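Local coordinates for protein (thiaminase I) (Bacillus subtilis, PDB 3THI) that catalyses the degradation of thiamin, a transferase (EC 2.5.1.2) reaction in which a base probably replaces the thiazole on the pyrimidine methylene carbon, at residues 50-55 with 266-271; 69-74 with 96-101; 137-142 with 201-206; 145-150 with 197-202; 179-184 with 351-356. One frame throughout, in Å; residues are numbered along the deposited sequence.

Contact 1. Residues 50-55 with 266-271; sequences LDVFVL and VSVNSK
With CG anti to the backbone N (chi1 -159°), Asn269 reaches back across the strand pair and sets its carboxamide against the carbonyl of Leu50, while Phe53, its CG held between backbone N and carbonyl carbon (chi1 44°), brings its ring back over the backbone of 266-269. The Asn269 amide is spent on both sides: ND2 donates to Leu50 O at 2.8 Å with the acceptor close to the amide plane, and OD1 accepts from Lys271 N in an Asx turn, so two bonds fix its rotation. Next to it, Asn269 N bonds Asp51 O at 2.9 Å. Strands 52-55 and 266-269 then run antiparallel, with Phe53 and Ser267 as a hydrogen-bonded pair, Ser267 N to Phe53 O being the shorter bond at 2.8 Å. Strand 52-56 also pairs in parallel with strand 2-6, so the contact joins a late strand to the N-terminal strands, consistent with membership of the periplasmic-binding-protein clan. Over the Phe53 ring centre sits Ser267 O, 4.0 Å above the plane, and Phe53 CE1 touches Ser267 CB at 3.8 Å. Leu55 CD2 lies 3.5 Å from Ser267 OG, a hydroxyl whose hydrogen bond goes to Tyr98 O. On the face of the strand pair that bears Val52, Val54 and Val266, CG1 of Val52 presses on CG1 of Val266 at 3.4 Å, tighter than normal van der Waals contact, and CG2 of Val54 meets CG2 of Val266 at 4.1 Å. Leu281 and Met285 of helix 275-286 pack on Val52, and Met285 on Val54.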
# COMPACT_ATOMS: atom_id res chain seq x y z
N LEU A 50 0.37 -6.73 -22.54
CA LEU A 50 1.15 -6.34 -21.37
C LEU A 50 1.59 -7.66 -20.75
O LEU A 50 0.77 -8.39 -20.16
CB LEU A 50 0.30 -5.55 -20.39
CG LEU A 50 1.06 -5.00 -19.18
CD1 LEU A 50 2.20 -4.09 -19.63
CD2 LEU A 50 0.08 -4.23 -18.30
N ASP A 51 2.87 -7.98 -20.91
CA ASP A 51 3.44 -9.23 -20.43
C ASP A 51 3.62 -9.39 -18.93
O ASP A 51 3.32 -10.45 -18.39
CB ASP A 51 4.77 -9.48 -21.13
CG ASP A 51 4.63 -9.52 -22.62
OD1 ASP A 51 3.77 -10.28 -23.12
OD2 ASP A 51 5.37 -8.76 -23.30
N VAL A 52 4.19 -8.38 -18.29
CA VAL A 52 4.43 -8.41 -16.84
C VAL A 52 3.95 -7.08 -16.28
O VAL A 52 4.16 -6.03 -16.88
CB VAL A 52 5.93 -8.61 -16.52
CG1 VAL A 52 6.15 -8.70 -15.02
CG2 VAL A 52 6.45 -9.87 -17.17
N PHE A 53 3.32 -7.13 -15.12
CA PHE A 53 2.78 -5.93 -14.51
C PHE A 53 2.62 -6.12 -13.02
O PHE A 53 2.52 -7.24 -12.53
CB PHE A 53 1.41 -5.60 -15.14
CG PHE A 53 0.53 -6.81 -15.31
CD1 PHE A 53 -0.28 -7.25 -14.27
CD2 PHE A 53 0.55 -7.53 -16.49
CE1 PHE A 53 -1.05 -8.41 -14.42
CE2 PHE A 53 -0.21 -8.69 -16.65
CZ PHE A 53 -1.01 -9.13 -15.61
N VAL A 54 2.60 -5.00 -12.31
CA VAL A 54 2.45 -5.01 -10.87
C VAL A 54 1.05 -4.47 -10.58
O VAL A 54 0.66 -3.43 -11.10
CB VAL A 54 3.55 -4.16 -10.20
CG1 VAL A 54 3.54 -4.37 -8.69
CG2 VAL A 54 4.92 -4.54 -10.77
N LEU A 55 0.29 -5.20 -9.77
CA LEU A 55 -1.07 -4.82 -9.43
C LEU A 55 -1.28 -4.84 -7.93
O LEU A 55 -0.52 -5.46 -7.20
CB LEU A 55 -2.04 -5.82 -10.07
CG LEU A 55 -1.82 -7.28 -9.63
CD1 LEU A 55 -2.98 -7.79 -8.77
CD2 LEU A 55 -1.65 -8.17 -10.84
N VAL A 266 3.81 -8.71 -8.57
CA VAL A 266 4.20 -8.75 -9.98
C VAL A 266 3.58 -10.02 -10.56
O VAL A 266 3.85 -11.13 -10.07
CB VAL A 266 5.74 -8.81 -10.17
CG1 VAL A 266 6.10 -8.44 -11.60
CG2 VAL A 266 6.45 -7.93 -9.16
N SER A 267 2.73 -9.85 -11.57
CA SER A 267 2.07 -10.98 -12.22
C SER A 267 2.41 -11.05 -13.71
O SER A 267 2.93 -10.09 -14.27
CB SER A 267 0.56 -10.93 -12.00
OG SER A 267 0.28 -11.08 -10.62
N VAL A 268 2.14 -12.20 -14.31
CA VAL A 268 2.42 -12.44 -15.72
C VAL A 268 1.12 -12.69 -16.48
O VAL A 268 0.25 -13.42 -16.02
CB VAL A 268 3.35 -13.66 -15.88
CG1 VAL A 268 3.54 -14.00 -17.34
CG2 VAL A 268 4.68 -13.40 -15.20
N ASN A 269 1.01 -12.08 -17.64
CA ASN A 269 -0.17 -12.23 -18.48
C ASN A 269 -0.29 -13.66 -18.98
O ASN A 269 0.69 -14.23 -19.45
CB ASN A 269 -0.07 -11.28 -19.68
CG ASN A 269 -1.40 -10.98 -20.31
OD1 ASN A 269 -2.21 -11.89 -20.53
ND2 ASN A 269 -1.65 -9.71 -20.58
N SER A 270 -1.48 -14.25 -18.88
CA SER A 270 -1.66 -15.63 -19.35
C SER A 270 -1.49 -15.72 -20.85
O SER A 270 -1.20 -16.79 -21.37
CB SER A 270 -3.05 -16.17 -18.95
OG SER A 270 -4.09 -15.46 -19.59
N LYS A 271 -1.63 -14.59 -21.53
CA LYS A 271 -1.50 -14.54 -22.98
C LYS A 271 -0.09 -14.23 -23.46
O LYS A 271 0.16 -14.21 -24.66
CB LYS A 271 -2.48 -13.52 -23.56
CG LYS A 271 -3.94 -13.73 -23.13
CD LYS A 271 -4.48 -15.12 -23.51
CE LYS A 271 -5.96 -15.28 -23.11
NZ LYS A 271 -6.85 -14.26 -23.75

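Contact 2. Residues 69-74 with 96-101; sequences LLPFGS and EVYGLP
Strand 96-112 starts beside the short strand 69-70, and both pair with strand 260-269; here the end-to-end directions of 69-72 and 96-100 are 90° apart, so the contact is a crossing of chains beside strand 260-269, joined mainly through side chains. Pro71 lies along Tyr98, its CB 3.9 Å from the ring centroid and over the face, a CH-pi contact displaced toward the rim, while Pro71 CD comes to 3.6 Å from Tyr98 CE1. Leu69 CB approaches the same ring obliquely, 3.5 Å from Tyr98 CD1. Glu96 lies alongside Pro71, Glu96 OE2 resting 3.6 Å from Pro71 CG. The second ring is treated differently. In Phe72, chi1 (-69°) swings the ring toward the 96-101 segment and chi2 near 82° turns one face to Leu100; CD2 of Leu100 stands over its centre, 3.9 Å from the centroid, and the two side chains cross at about a right angle. Along the Phe72 ring edge lie the carbonyl oxygens of Val97 and Tyr98. Ala282 of helix 275-286 also packs on this phenylalanine. Phe72 N donates to Val97 O at 2.8 Å in an almost straight bond. A water donates to both Leu70 O and Tyr98 O, the former at 2.6 Å. With one direct backbone bond and one water bridge, the polar link is slight, and the fit depends largely on two aromatic faces, each covered by an aliphatic group.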
# COMPACT_ATOMS: atom_id res chain seq x y z
N LEU A 69 -4.16 -13.97 -15.53
CA LEU A 69 -2.83 -14.28 -15.02
C LEU A 69 -2.30 -15.67 -15.24
O LEU A 69 -3.05 -16.63 -15.43
CB LEU A 69 -2.78 -13.95 -13.53
CG LEU A 69 -3.35 -12.58 -13.13
CD1 LEU A 69 -3.11 -12.37 -11.64
CD2 LEU A 69 -2.71 -11.45 -13.95
N LEU A 70 -0.97 -15.75 -15.26
CA LEU A 70 -0.24 -16.99 -15.43
C LEU A 70 0.32 -17.35 -14.06
O LEU A 70 1.09 -16.59 -13.48
CB LEU A 70 0.89 -16.81 -16.46
CG LEU A 70 1.51 -18.12 -16.94
CD1 LEU A 70 0.48 -18.92 -17.72
CD2 LEU A 70 2.75 -17.82 -17.79
N PRO A 71 -0.06 -18.52 -13.51
CA PRO A 71 0.43 -18.92 -12.19
C PRO A 71 1.92 -19.23 -12.13
O PRO A 71 2.54 -19.61 -13.13
CB PRO A 71 -0.41 -20.15 -11.87
CG PRO A 71 -0.63 -20.76 -13.24
CD PRO A 71 -0.94 -19.55 -14.09
N PHE A 72 2.49 -19.02 -10.95
CA PHE A 72 3.89 -19.31 -10.70
C PHE A 72 4.00 -20.63 -9.92
O PHE A 72 3.48 -20.76 -8.81
CB PHE A 72 4.54 -18.21 -9.85
CG PHE A 72 4.70 -16.90 -10.56
CD1 PHE A 72 3.64 -16.01 -10.65
CD2 PHE A 72 5.94 -16.53 -11.10
CE1 PHE A 72 3.80 -14.77 -11.27
CE2 PHE A 72 6.10 -15.30 -11.71
CZ PHE A 72 5.03 -14.41 -11.80
N GLY A 73 4.62 -21.64 -10.53
CA GLY A 73 4.82 -22.89 -9.83
C GLY A 73 5.97 -22.61 -8.88
O GLY A 73 6.66 -21.60 -9.04
N SER A 74 6.17 -23.47 -7.88
CA SER A 74 7.25 -23.27 -6.91
C SER A 74 8.60 -23.19 -7.62
O SER A 74 9.56 -22.62 -7.09
CB SER A 74 7.25 -24.39 -5.86
OG SER A 74 7.51 -25.64 -6.47
N GLU A 96 -2.71 -21.84 -6.11
CA GLU A 96 -1.56 -21.39 -6.88
C GLU A 96 -1.09 -19.97 -6.56
O GLU A 96 -1.89 -19.10 -6.19
CB GLU A 96 -1.89 -21.46 -8.38
CG GLU A 96 -2.37 -22.80 -8.87
CD GLU A 96 -2.62 -22.82 -10.36
OE1 GLU A 96 -3.65 -22.27 -10.80
OE2 GLU A 96 -1.79 -23.39 -11.11
N VAL A 97 0.22 -19.75 -6.67
CA VAL A 97 0.80 -18.42 -6.45
C VAL A 97 0.56 -17.69 -7.77
O VAL A 97 0.91 -18.19 -8.84
CB VAL A 97 2.31 -18.50 -6.17
CG1 VAL A 97 2.90 -17.10 -6.06
CG2 VAL A 97 2.56 -19.28 -4.89
N TYR A 98 -0.09 -16.53 -7.72
CA TYR A 98 -0.38 -15.78 -8.94
C TYR A 98 0.34 -14.45 -9.07
O TYR A 98 0.14 -13.73 -10.05
CB TYR A 98 -1.90 -15.59 -9.09
CG TYR A 98 -2.56 -16.70 -9.88
CD1 TYR A 98 -2.59 -16.65 -11.27
CD2 TYR A 98 -3.16 -17.78 -9.24
CE1 TYR A 98 -3.18 -17.66 -12.02
CE2 TYR A 98 -3.77 -18.80 -9.98
CZ TYR A 98 -3.77 -18.73 -11.37
OH TYR A 98 -4.36 -19.73 -12.12
N GLY A 99 1.21 -14.15 -8.11
CA GLY A 99 1.95 -12.91 -8.13
C GLY A 99 3.13 -12.95 -7.19
O GLY A 99 3.14 -13.70 -6.22
N LEU A 100 4.16 -12.18 -7.52
CA LEU A 100 5.35 -12.12 -6.70
C LEU A 100 5.30 -10.83 -5.90
O LEU A 100 5.41 -9.74 -6.46
CB LEU A 100 6.62 -12.19 -7.55
CG LEU A 100 6.77 -13.39 -8.50
CD1 LEU A 100 8.17 -13.43 -9.07
CD2 LEU A 100 6.50 -14.70 -7.78
N PRO A 101 5.12 -10.94 -4.58
CA PRO A 101 5.05 -9.79 -3.68
C PRO A 101 6.26 -8.86 -3.85
O PRO A 101 7.41 -9.28 -3.68
CB PRO A 101 5.03 -10.45 -2.30
CG PRO A 101 4.31 -11.72 -2.57
CD PRO A 101 4.95 -12.20 -3.82
O HOH W 1 0.71 -14.13 -12.61

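Contact 3. Residues 137-142 with 201-206; sequences EQIPPP and EKPSQY
Glu137 bends at chi2 (-66°), which brings its carboxylate to the start of helix 201-205. There Glu137 OE1 accepts from Lys202 N at 2.8 Å, met on the syn side and 28° out of the carboxylate plane, while OE2 takes a weak, bent bond from Glu201 N (126° at the hydrogen). The two oxygens thus grip consecutive amides. A negative group at the N-terminal end of a helix should be stabilised by the helix dipole, which may offset the like charge of Glu201, whose OE1 lies 4.7 Å from Glu137 OE1. The contact ties the loop between helix 124-131 and strand 147-149 to this short helix, inside the thiaminase-1 family region. Pro203 continues the surface: its CG sits 3.3 Å from Gln138 O. Ile139 then spans to the far end of the helix. With CG2 anti to its backbone N, the methyl stands over one face of the Tyr206 ring, 4.0 Å from the centroid and offset toward the rim. The other branch runs out through CG1, near Pro203 CG, to Ile139 CD1, which touches Tyr206 CD1 at 3.6 Å. Trp219 of helix 215-222 packs against both Ile139 and Tyr206.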
# COMPACT_ATOMS: atom_id res chain seq x y z
N GLU A 137 -11.97 23.76 9.12
CA GLU A 137 -12.05 23.10 7.83
C GLU A 137 -10.94 23.53 6.89
O GLU A 137 -10.86 23.07 5.76
CB GLU A 137 -13.41 23.37 7.19
CG GLU A 137 -14.51 22.48 7.73
CD GLU A 137 -14.30 21.03 7.37
OE1 GLU A 137 -14.62 20.65 6.23
OE2 GLU A 137 -13.83 20.25 8.22
N GLN A 138 -10.07 24.41 7.37
CA GLN A 138 -8.97 24.94 6.57
C GLN A 138 -8.00 23.84 6.12
O GLN A 138 -7.80 22.85 6.82
CB GLN A 138 -8.22 25.99 7.38
CG GLN A 138 -7.54 25.46 8.63
CD GLN A 138 -6.99 26.57 9.50
OE1 GLN A 138 -5.89 27.07 9.27
NE2 GLN A 138 -7.76 26.95 10.50
N ILE A 139 -7.42 24.04 4.94
CA ILE A 139 -6.48 23.08 4.37
C ILE A 139 -5.12 23.78 4.23
O ILE A 139 -4.95 24.67 3.40
CB ILE A 139 -6.97 22.60 2.98
CG1 ILE A 139 -8.43 22.14 3.03
CG2 ILE A 139 -6.10 21.46 2.47
CD1 ILE A 139 -9.05 22.00 1.67
N PRO A 140 -4.09 23.32 4.96
CA PRO A 140 -4.09 22.20 5.91
C PRO A 140 -4.51 22.62 7.31
O PRO A 140 -4.77 23.79 7.56
CB PRO A 140 -2.63 21.77 5.90
CG PRO A 140 -1.93 23.10 5.84
CD PRO A 140 -2.73 23.85 4.79
N PRO A 141 -4.63 21.65 8.24
CA PRO A 141 -5.01 21.93 9.63
C PRO A 141 -4.04 22.92 10.26
O PRO A 141 -2.93 23.12 9.76
CB PRO A 141 -4.89 20.55 10.28
CG PRO A 141 -5.33 19.64 9.21
CD PRO A 141 -4.64 20.20 7.98
N PRO A 142 -4.46 23.57 11.36
CA PRO A 142 -3.54 24.52 11.99
C PRO A 142 -2.34 23.77 12.54
O PRO A 142 -2.38 22.54 12.73
CB PRO A 142 -4.38 25.09 13.14
CG PRO A 142 -5.78 24.97 12.65
CD PRO A 142 -5.77 23.59 12.03
N GLU A 201 -13.65 17.52 7.52
CA GLU A 201 -14.24 17.01 6.29
C GLU A 201 -13.46 17.37 5.04
O GLU A 201 -13.03 16.49 4.29
CB GLU A 201 -15.69 17.48 6.16
CG GLU A 201 -16.45 16.88 4.97
CD GLU A 201 -17.91 17.28 4.95
OE1 GLU A 201 -18.39 17.89 5.92
OE2 GLU A 201 -18.60 16.97 3.94
N LYS A 202 -13.29 18.67 4.80
CA LYS A 202 -12.57 19.13 3.62
C LYS A 202 -11.11 18.70 3.63
O LYS A 202 -10.60 18.26 2.61
CB LYS A 202 -12.68 20.65 3.46
CG LYS A 202 -14.02 21.12 2.93
CD LYS A 202 -14.06 22.64 2.83
CE LYS A 202 -15.14 23.11 1.85
NZ LYS A 202 -14.79 22.75 0.44
N PRO A 203 -10.42 18.85 4.78
CA PRO A 203 -9.02 18.43 4.78
C PRO A 203 -8.87 16.94 4.46
O PRO A 203 -8.00 16.57 3.68
CB PRO A 203 -8.57 18.76 6.20
CG PRO A 203 -9.37 19.99 6.50
CD PRO A 203 -10.73 19.61 6.00
N SER A 204 -9.76 16.10 5.01
CA SER A 204 -9.70 14.67 4.75
C SER A 204 -10.08 14.32 3.32
O SER A 204 -9.61 13.31 2.79
CB SER A 204 -10.60 13.89 5.71
OG SER A 204 -11.96 13.97 5.31
N GLN A 205 -10.89 15.16 2.69
CA GLN A 205 -11.35 14.92 1.32
C GLN A 205 -10.56 15.64 0.24
O GLN A 205 -10.80 15.45 -0.95
CB GLN A 205 -12.83 15.27 1.18
CG GLN A 205 -13.71 14.43 2.05
CD GLN A 205 -13.44 12.95 1.84
OE1 GLN A 205 -13.61 12.44 0.74
NE2 GLN A 205 -13.00 12.27 2.89
N TYR A 206 -9.60 16.45 0.66
CA TYR A 206 -8.79 17.23 -0.25
C TYR A 206 -7.96 16.41 -1.24
O TYR A 206 -7.35 15.41 -0.88
CB TYR A 206 -7.87 18.16 0.55
CG TYR A 206 -6.99 19.00 -0.31
CD1 TYR A 206 -7.49 20.11 -0.98
CD2 TYR A 206 -5.64 18.70 -0.46
CE1 TYR A 206 -6.67 20.90 -1.77
CE2 TYR A 206 -4.81 19.47 -1.25
CZ TYR A 206 -5.33 20.57 -1.90
OH TYR A 206 -4.50 21.35 -2.67

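Contact 4. Residues 145-150 with 197-202; sequences KGLLIN and NMAGEK
Leu147 enters from strand 147-149 against the end of helix 186-199, and its side chain can be followed outward. Leu147 CB lies 3.8 Å from Met198 CB and 4.2 Å from Ala199 CB, touching the last two residues of the helix. Beyond it CG is anti to the backbone N (chi1 172°), a torsion that lets Leu147 CD2 come to Met198 CB, 4.1 Å away. Ile131 of helix 124-131 and Ile229 of the parallel strand 227-231 also pack on this leucine. Two residues on, Ile149 CG2 meets Ala199 CB at 3.6 Å, so the alanine methyl is touched by both strand residues. The backbones meet as well. Leu147 N donates to Met198 O at 3.2 Å; the bond is straight (168°), but the donor stands 56° out of the carbonyl plane, well off a lone pair. Ala199 CA makes a CA-H...O contact with Leu147 O at 3.1 Å. A water close to Leu147 O and Ala199 O lies between the same two backbones. Gly200, with positive phi, ends helix 186-199 and is the N-cap of helix 201-205. The helix end is therefore docked on an edge of the strand by a backbone bond that takes up a terminal carbonyl, with aliphatic packing beside it.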
# COMPACT_ATOMS: atom_id res chain seq x y z
N LYS A 145 -2.33 20.85 15.36
CA LYS A 145 -3.73 20.64 15.72
C LYS A 145 -4.44 19.68 14.78
O LYS A 145 -4.43 19.86 13.57
CB LYS A 145 -4.49 21.97 15.74
CG LYS A 145 -4.30 22.79 17.00
CD LYS A 145 -4.99 24.15 16.87
CE LYS A 145 -6.49 24.03 16.63
NZ LYS A 145 -7.10 25.34 16.23
N GLY A 146 -5.01 18.63 15.35
CA GLY A 146 -5.76 17.68 14.57
C GLY A 146 -5.02 16.57 13.87
O GLY A 146 -3.81 16.38 14.02
N LEU A 147 -5.80 15.81 13.11
CA LEU A 147 -5.32 14.68 12.34
C LEU A 147 -5.20 14.98 10.86
O LEU A 147 -6.09 15.59 10.27
CB LEU A 147 -6.27 13.48 12.51
CG LEU A 147 -5.99 12.28 11.60
CD1 LEU A 147 -4.70 11.61 12.02
CD2 LEU A 147 -7.16 11.30 11.64
N LEU A 148 -4.10 14.54 10.27
CA LEU A 148 -3.89 14.67 8.84
C LEU A 148 -4.07 13.26 8.30
O LEU A 148 -3.41 12.33 8.76
CB LEU A 148 -2.48 15.17 8.52
CG LEU A 148 -2.23 16.68 8.50
CD1 LEU A 148 -0.76 16.96 8.33
CD2 LEU A 148 -3.00 17.26 7.34
N ILE A 149 -5.03 13.09 7.40
CA ILE A 149 -5.26 11.79 6.79
C ILE A 149 -5.97 11.92 5.45
O ILE A 149 -6.87 12.72 5.28
CB ILE A 149 -6.06 10.84 7.72
CG1 ILE A 149 -6.08 9.43 7.12
CG2 ILE A 149 -7.47 11.37 7.94
CD1 ILE A 149 -6.88 8.41 7.92
N ASN A 150 -5.49 11.14 4.49
CA ASN A 150 -6.06 11.12 3.16
C ASN A 150 -7.22 10.13 3.12
O ASN A 150 -7.04 8.92 3.28
CB ASN A 150 -4.98 10.73 2.14
CG ASN A 150 -5.47 10.80 0.71
OD1 ASN A 150 -6.66 10.95 0.47
ND2 ASN A 150 -4.55 10.71 -0.23
N ASN A 197 -13.92 13.20 11.64
CA ASN A 197 -14.16 14.16 12.70
C ASN A 197 -12.83 14.75 13.22
O ASN A 197 -12.75 15.94 13.54
CB ASN A 197 -14.92 13.49 13.85
CG ASN A 197 -15.38 14.49 14.88
OD1 ASN A 197 -16.14 15.41 14.57
ND2 ASN A 197 -14.91 14.33 16.10
N MET A 198 -11.81 13.90 13.31
CA MET A 198 -10.50 14.34 13.79
C MET A 198 -9.71 15.15 12.76
O MET A 198 -9.00 16.10 13.12
CB MET A 198 -9.67 13.13 14.24
CG MET A 198 -10.24 12.41 15.47
SD MET A 198 -9.10 11.21 16.17
CE MET A 198 -9.60 9.65 15.29
N ALA A 199 -9.86 14.79 11.49
CA ALA A 199 -9.15 15.43 10.39
C ALA A 199 -9.84 16.65 9.80
O ALA A 199 -9.18 17.59 9.34
CB ALA A 199 -8.87 14.41 9.30
N GLY A 200 -11.17 16.64 9.83
CA GLY A 200 -11.93 17.72 9.22
C GLY A 200 -12.43 17.16 7.90
O GLY A 200 -11.73 16.39 7.24
N GLU A 201 -13.65 17.52 7.52
CA GLU A 201 -14.24 17.01 6.29
C GLU A 201 -13.46 17.37 5.04
O GLU A 201 -13.03 16.49 4.29
CB GLU A 201 -15.69 17.48 6.16
CG GLU A 201 -16.45 16.88 4.97
CD GLU A 201 -17.91 17.28 4.95
OE1 GLU A 201 -18.39 17.89 5.92
OE2 GLU A 201 -18.60 16.97 3.94
N LYS A 202 -13.29 18.67 4.80
CA LYS A 202 -12.57 19.13 3.62
C LYS A 202 -11.11 18.70 3.63
O LYS A 202 -10.60 18.26 2.61
CB LYS A 202 -12.68 20.65 3.46
CG LYS A 202 -14.02 21.12 2.93
CD LYS A 202 -14.06 22.64 2.83
CE LYS A 202 -15.14 23.11 1.85
NZ LYS A 202 -14.79 22.75 0.44
O HOH W 2 -6.72 17.00 8.21

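Contact 5. Residues 179-184 with 351-356; sequences PPLDPL and KDAKQV
Leu181 plugs against the end of helix 346-353, joining the loop between helices 154-169 and 186-199 to the C-terminal helical region; it is a surface packing contact without a hydrogen bond between the two segments. Ahead of it, Pro179 O accepts a hydrogen bond from Trp349 NE1 of the same helix 346-353, and the Pro179 ring packs on Leu162 and Leu165 of helix 154-169. Leu181 has its CB directed toward the helix. With CG beside the backbone N (chi1 -76°) and an extended chi2 of 175°, Leu181 CD1 lies over the backbone where Asp352 joins Ala353, 3.2 Å from Asp352 CB and 3.3 Å from Ala353 N. The Leu181 and Asp352 side chains cross at about a right angle. Leu181 CD2 packs on Ala353 CB at 3.9 Å and on Val356 CG1 at 4.0 Å; Leu181 CB is equally near that methyl. The chain next passes through Asp182 and a cis peptide before Pro183. Leu184 again has its CB directed toward 351-356, and packs as well on Tyr161 of helix 154-169 and on Leu357 and Ala360 of helix 357-361, for which Val356 is the N-cap. Its hold on Val356 is looser: Leu184 CD1 comes no nearer than 4.4 Å, to Val356 O and Val356 CG1 alike.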
# COMPACT_ATOMS: atom_id res chain seq x y z
N PRO A 179 -19.15 -8.00 1.31
CA PRO A 179 -20.28 -7.69 2.19
C PRO A 179 -21.38 -6.79 1.62
O PRO A 179 -21.17 -6.05 0.66
CB PRO A 179 -19.59 -7.04 3.39
CG PRO A 179 -18.50 -6.27 2.75
CD PRO A 179 -17.96 -7.22 1.69
N PRO A 180 -22.59 -6.90 2.19
CA PRO A 180 -23.71 -6.09 1.73
C PRO A 180 -23.43 -4.61 2.02
O PRO A 180 -22.72 -4.28 2.98
CB PRO A 180 -24.88 -6.61 2.56
CG PRO A 180 -24.49 -8.04 2.84
CD PRO A 180 -23.04 -7.89 3.20
N LEU A 181 -23.92 -3.75 1.14
CA LEU A 181 -23.76 -2.30 1.31
C LEU A 181 -24.98 -1.76 2.06
O LEU A 181 -25.15 -0.54 2.20
CB LEU A 181 -23.64 -1.63 -0.05
CG LEU A 181 -22.30 -1.79 -0.74
CD1 LEU A 181 -22.36 -1.20 -2.10
CD2 LEU A 181 -21.22 -1.12 0.06
N ASP A 182 -25.83 -2.68 2.51
CA ASP A 182 -27.05 -2.37 3.23
C ASP A 182 -27.49 -3.66 3.91
O ASP A 182 -27.90 -4.62 3.25
CB ASP A 182 -28.12 -1.90 2.23
CG ASP A 182 -29.45 -1.58 2.89
OD1 ASP A 182 -29.59 -1.69 4.13
OD2 ASP A 182 -30.38 -1.22 2.15
N PRO A 183 -27.45 -3.69 5.26
CA PRO A 183 -27.03 -2.59 6.13
C PRO A 183 -25.51 -2.44 6.25
O PRO A 183 -24.77 -3.43 6.23
CB PRO A 183 -27.64 -2.98 7.46
CG PRO A 183 -27.43 -4.46 7.47
CD PRO A 183 -27.86 -4.86 6.06
N LEU A 184 -25.04 -1.20 6.34
CA LEU A 184 -23.61 -0.96 6.49
C LEU A 184 -23.26 -1.28 7.93
O LEU A 184 -24.13 -1.24 8.79
CB LEU A 184 -23.27 0.51 6.20
CG LEU A 184 -23.27 0.91 4.73
CD1 LEU A 184 -23.22 2.41 4.65
CD2 LEU A 184 -22.09 0.28 4.01
N LYS A 351 -18.15 0.32 -7.30
CA LYS A 351 -19.06 1.29 -7.92
C LYS A 351 -20.29 1.46 -7.02
O LYS A 351 -20.74 2.58 -6.77
CB LYS A 351 -19.50 0.83 -9.31
CG LYS A 351 -18.38 0.82 -10.34
CD LYS A 351 -18.91 0.63 -11.75
CE LYS A 351 -17.79 0.76 -12.79
NZ LYS A 351 -18.31 0.96 -14.17
N ASP A 352 -20.80 0.34 -6.53
CA ASP A 352 -21.96 0.32 -5.64
C ASP A 352 -21.68 1.05 -4.33
O ASP A 352 -22.58 1.69 -3.77
CB ASP A 352 -22.34 -1.13 -5.31
CG ASP A 352 -23.00 -1.85 -6.47
OD1 ASP A 352 -23.50 -1.17 -7.40
OD2 ASP A 352 -23.03 -3.10 -6.44
N ALA A 353 -20.46 0.88 -3.82
CA ALA A 353 -20.05 1.50 -2.56
C ALA A 353 -20.04 3.01 -2.60
O ALA A 353 -20.49 3.64 -1.64
CB ALA A 353 -18.69 0.97 -2.12
N LYS A 354 -19.54 3.61 -3.68
CA LYS A 354 -19.49 5.08 -3.75
C LYS A 354 -20.87 5.75 -3.83
O LYS A 354 -20.99 6.98 -3.70
CB LYS A 354 -18.55 5.58 -4.85
CG LYS A 354 -19.12 5.59 -6.26
CD LYS A 354 -18.17 6.36 -7.19
CE LYS A 354 -18.75 6.53 -8.59
NZ LYS A 354 -17.90 7.40 -9.45
N GLN A 355 -21.91 4.95 -4.01
CA GLN A 355 -23.27 5.46 -4.07
C GLN A 355 -23.91 5.41 -2.69
O GLN A 355 -25.04 5.87 -2.51
CB GLN A 355 -24.11 4.62 -5.01
CG GLN A 355 -23.63 4.56 -6.43
CD GLN A 355 -24.68 3.95 -7.31
OE1 GLN A 355 -25.47 4.67 -7.91
NE2 GLN A 355 -24.75 2.61 -7.35
N VAL A 356 -23.19 4.87 -1.71
CA VAL A 356 -23.74 4.73 -0.38
C VAL A 356 -22.81 5.16 0.77
O VAL A 356 -23.28 5.72 1.77
CB VAL A 356 -24.26 3.25 -0.19
CG1 VAL A 356 -23.14 2.33 0.25
CG2 VAL A 356 -25.44 3.21 0.76

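In the fold
The contacts form two touching pairs and a separate fifth. Contacts 1 and 2, centres 10 Å apart, are joined through strand 260-269, which carries half of contact 1 and pairs with the strands 69-70 and 96-112 of contact 2; contact 2 is nested in the chain loop that contact 1 closes. Contacts 3 and 4, centres 6 Å apart, share Glu201 and Lys202 on helix 201-205 within the thiaminase-1 domain. These pairs lie on opposite sides of the chain's centre, contacts 1 and 3 about 38 Å apart between centres, consistent with two lobes as in periplasmic binding proteins. Contact 5, about 30 Å from contact 1 and 24 Å from contact 4 between centres, crosses contacts 1, 3 and 4 along the chain, bringing the C-terminal helices back to the middle of the sequence.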